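Local coordinates for protein alkaline serine protease (Pseudoalteromonas sp., PDB 1Y9Z) that probably cleaves peptide bonds as a cold-adapted, subtilisin-like serine protease that carries an inserted beta-barrel domain beside its alpha/beta catalytic domain, at residues A[279-284]-A[289-294]; A[296-299]-A[305-308]. All blocks are in the same frame, centred on the assembly; numbering follows the deposited sequence.

Contact 1: A[279-284]-A[289-294]; sequences VERVGN and YPEINS
Arg281 and Glu291 make the charged part of this contact. The guanidinium presents its NE edge to the carboxylate: NE gives a fairly straight bond (160°) to Glu291 OE2, 2.7 Å away, which receives it on its syn lone pair. NH2 lies 3.0 Å from Glu291 OE1, though that oxygen is less surely placed, and the two planes are turned 30° apart. Ser335 takes a further bond from NH2, which helps fix how the guanidinium is turned.

The hydroxyl of Ser294 stitches the helix to the chain leaving the strand. With OG beside its own backbone N (chi1 -71°), it donates to Glu280 O at 2.8 Å, a little out of the carbonyl plane, and accepts a weak, bent bond from Val282 N. Both partners of this buried hydroxyl are backbone atoms of 280-282. One water extends this join, donating to Val282 O and Pro290 O and accepting from Ser294 N at 3.0 Å.

Packing completes the join: Val279 CG2 sits 3.9 Å from Ser294 CB, while the ring of Pro290 sets CG against the backbone of Asn284, 3.5 Å from its N. At the backbone angles of Gly283 a CB would jam against Val282 O and crowd Pro290 CB, so glycine fits.

Together these bonds tie the end of strand 275-280 to the first turn of helix 291-300, the opening half of a right-handed beta-alpha-beta crossover in the inserted domain.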
# COMPACT_ATOMS: atom_id res chain seq x y z
N VAL A 279 5.26 -22.72 8.60
CA VAL A 279 4.55 -22.64 9.87
C VAL A 279 3.41 -21.64 9.85
O VAL A 279 3.53 -20.54 9.29
CB VAL A 279 5.52 -22.28 11.02
CG1 VAL A 279 6.15 -20.91 10.77
CG2 VAL A 279 4.78 -22.29 12.35
N GLU A 280 2.29 -22.02 10.46
CA GLU A 280 1.13 -21.15 10.53
C GLU A 280 1.41 -20.09 11.58
O GLU A 280 1.98 -20.38 12.63
CB GLU A 280 -0.11 -21.95 10.91
CG GLU A 280 -1.39 -21.12 10.98
CD GLU A 280 -2.57 -21.93 11.47
OE1 GLU A 280 -2.52 -22.42 12.61
OE2 GLU A 280 -3.55 -22.07 10.71
N ARG A 281 1.01 -18.86 11.29
CA ARG A 281 1.21 -17.76 12.23
C ARG A 281 0.33 -17.94 13.47
O ARG A 281 -0.86 -18.23 13.36
CB ARG A 281 0.87 -16.43 11.55
CG ARG A 281 0.88 -15.23 12.48
CD ARG A 281 0.59 -13.93 11.73
NE ARG A 281 1.65 -13.62 10.77
CZ ARG A 281 1.48 -13.54 9.46
NH1 ARG A 281 0.29 -13.74 8.91
NH2 ARG A 281 2.52 -13.26 8.68
N VAL A 282 0.94 -17.79 14.64
CA VAL A 282 0.21 -17.91 15.90
C VAL A 282 0.05 -16.50 16.45
O VAL A 282 1.02 -15.84 16.81
CB VAL A 282 0.98 -18.76 16.93
CG1 VAL A 282 0.23 -18.77 18.26
CG2 VAL A 282 1.14 -20.18 16.42
N GLY A 283 -1.20 -16.04 16.50
CA GLY A 283 -1.47 -14.69 16.97
C GLY A 283 -1.42 -13.72 15.81
O GLY A 283 -1.22 -14.13 14.67
N ASN A 284 -1.62 -12.44 16.09
CA ASN A 284 -1.60 -11.41 15.06
C ASN A 284 -1.15 -10.08 15.61
O ASN A 284 -1.36 -9.78 16.79
CB ASN A 284 -2.97 -11.26 14.40
CG ASN A 284 -3.23 -12.31 13.35
OD1 ASN A 284 -4.16 -13.11 13.46
ND2 ASN A 284 -2.42 -12.30 12.30
N TYR A 289 3.35 -7.80 19.03
CA TYR A 289 4.01 -8.20 17.79
C TYR A 289 4.48 -9.65 17.95
O TYR A 289 5.65 -9.91 18.22
CB TYR A 289 5.19 -7.28 17.53
CG TYR A 289 4.79 -5.82 17.42
CD1 TYR A 289 4.20 -5.33 16.25
CD2 TYR A 289 4.94 -4.95 18.49
CE1 TYR A 289 3.78 -4.01 16.16
CE2 TYR A 289 4.52 -3.62 18.41
CZ TYR A 289 3.94 -3.16 17.24
OH TYR A 289 3.51 -1.85 17.16
N PRO A 290 3.56 -10.61 17.76
CA PRO A 290 3.79 -12.06 17.88
C PRO A 290 4.47 -12.80 16.73
O PRO A 290 4.68 -14.01 16.83
CB PRO A 290 2.38 -12.59 18.13
CG PRO A 290 1.58 -11.74 17.21
CD PRO A 290 2.14 -10.34 17.46
N GLU A 291 4.81 -12.11 15.65
CA GLU A 291 5.44 -12.78 14.51
C GLU A 291 6.62 -13.66 14.92
O GLU A 291 6.83 -14.73 14.36
CB GLU A 291 5.90 -11.74 13.48
CG GLU A 291 6.18 -12.33 12.10
CD GLU A 291 4.92 -12.85 11.41
OE1 GLU A 291 5.02 -13.37 10.28
OE2 GLU A 291 3.83 -12.73 12.00
N ILE A 292 7.38 -13.20 15.90
CA ILE A 292 8.56 -13.92 16.38
C ILE A 292 8.28 -15.31 16.95
O ILE A 292 9.15 -16.19 16.93
CB ILE A 292 9.31 -13.09 17.45
CG1 ILE A 292 10.62 -13.78 17.84
CG2 ILE A 292 8.43 -12.90 18.68
CD1 ILE A 292 11.62 -13.90 16.70
N ASN A 293 7.07 -15.53 17.45
CA ASN A 293 6.74 -16.83 18.03
C ASN A 293 6.79 -18.00 17.05
O ASN A 293 7.55 -18.95 17.26
CB ASN A 293 5.37 -16.76 18.71
CG ASN A 293 5.35 -15.80 19.88
OD1 ASN A 293 6.22 -15.86 20.75
ND2 ASN A 293 4.38 -14.90 19.89
N SER A 294 6.00 -17.93 15.98
CA SER A 294 6.01 -19.00 14.98
C SER A 294 7.36 -19.04 14.27
O SER A 294 7.88 -20.12 13.98
CB SER A 294 4.90 -18.79 13.95
OG SER A 294 3.61 -19.03 14.50
O HOH W 1 3.71 -16.09 15.57
O HOH W 2 2.03 -15.77 19.28

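Contact 2: A[296-299]-A[305-308]; sequences KACK and GIIV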
# COMPACT_ATOMS: atom_id res chain seq x y z
N LYS A 296 10.41 -18.12 15.40
CA LYS A 296 11.45 -18.70 16.24
C LYS A 296 11.28 -20.20 16.45
O LYS A 296 12.26 -20.92 16.59
CB LYS A 296 11.49 -17.99 17.60
CG LYS A 296 12.64 -18.43 18.49
CD LYS A 296 12.70 -17.61 19.77
CE LYS A 296 13.86 -18.03 20.65
NZ LYS A 296 13.95 -17.19 21.87
N ALA A 297 10.03 -20.66 16.49
CA ALA A 297 9.77 -22.09 16.66
C ALA A 297 10.52 -22.84 15.56
O ALA A 297 11.16 -23.86 15.81
CB ALA A 297 8.28 -22.37 16.57
N CYS A 298 10.43 -22.31 14.35
CA CYS A 298 11.09 -22.89 13.20
C CYS A 298 12.61 -22.81 13.34
O CYS A 298 13.32 -23.79 13.15
CB CYS A 298 10.66 -22.16 11.93
SG CYS A 298 9.18 -22.79 11.07
N LYS A 299 13.10 -21.62 13.67
CA LYS A 299 14.53 -21.38 13.84
C LYS A 299 15.15 -22.30 14.89
O LYS A 299 16.20 -22.91 14.66
CB LYS A 299 14.79 -19.92 14.22
CG LYS A 299 16.26 -19.57 14.42
CD LYS A 299 17.04 -19.74 13.12
CE LYS A 299 18.53 -19.48 13.34
NZ LYS A 299 19.14 -20.48 14.26
N GLY A 305 15.47 -21.98 6.28
CA GLY A 305 14.63 -20.92 5.74
C GLY A 305 13.28 -21.04 6.41
O GLY A 305 12.90 -22.13 6.84
N ILE A 306 12.54 -19.94 6.49
CA ILE A 306 11.24 -19.97 7.15
C ILE A 306 10.12 -19.30 6.36
O ILE A 306 10.30 -18.22 5.79
CB ILE A 306 11.32 -19.30 8.54
CG1 ILE A 306 12.44 -19.95 9.36
CG2 ILE A 306 9.99 -19.45 9.27
CD1 ILE A 306 12.78 -19.22 10.64
N ILE A 307 8.96 -19.95 6.32
CA ILE A 307 7.79 -19.44 5.63
C ILE A 307 6.61 -19.44 6.58
O ILE A 307 6.10 -20.50 6.95
CB ILE A 307 7.42 -20.30 4.41
CG1 ILE A 307 8.58 -20.35 3.43
CG2 ILE A 307 6.18 -19.72 3.74
CD1 ILE A 307 8.36 -21.32 2.28
N VAL A 308 6.16 -18.25 6.98
CA VAL A 308 5.03 -18.12 7.88
C VAL A 308 3.78 -17.79 7.07
O VAL A 308 3.80 -16.86 6.27
CB VAL A 308 5.26 -16.98 8.90
CG1 VAL A 308 4.03 -16.82 9.79
CG2 VAL A 308 6.49 -17.27 9.74
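Ile306 lays its branched side chain against Cys298, with three of its carbons gathered round the cysteine. CG1 and CD1 both come within 3.8 Å of Cys298 CB, and CG2 lies 3.9 Å from Cys298 SG. The branch owes this grip to its first torsion (chi1 -54°): CG1 stands beside the backbone N, and the extended chi2 carries CD1 out from the strand toward the helix. There CD1 ends 3.9 Å from the backbone N of Lys299 and 4.2 Å from Lys299 CB. Only the root of that lysine takes part; the rest of its chain, bent at chi2 and chi4, leads away from the strand.

This is the helix-to-strand half of a beta-alpha-beta unit: helix 291-300 covers one face of the parallel pair 275-280 and 305-309, and Ile306 points from the second strand into the helix. Cys298 does double duty. Its sulfur is bonded to Cys277 on the neighbouring strand, so a covalent link pins the helix over the sheet while the CB side packs on Ile306.

Cutting Ile306 back to an alanine would probably open a gap beside the disulfide and leave Cys298 CB and the Lys299 backbone without their apolar cover.

Thr295, one turn earlier on the helix, also meets Ile306, which touches Val331, in the loop before strand 333-336, and Ser333, at the start of that strand.

In the fold
Both contacts fasten helix 291-300 to the same sheet, at successive points along the beta-alpha-beta unit and with centres about 10 Å apart. Contact 1, at the start of the helix, is only partly buried and relies on polar chemistry: a salt bridge, a shared hydroxyl and water. Contact 2, further along, is smaller, buried and apolar, reinforced by the disulfide to strand 275-280. They meet through the paired strands, where Val279 N lies 2.9 Å from Ile307 O in a probable hydrogen bond. Packing joins them too: Val279 CG1 reaches Cys298 SG, and Val308 CG1 rests against Arg281 CB, putting an apolar strand residue beside the arginine of the ion pair.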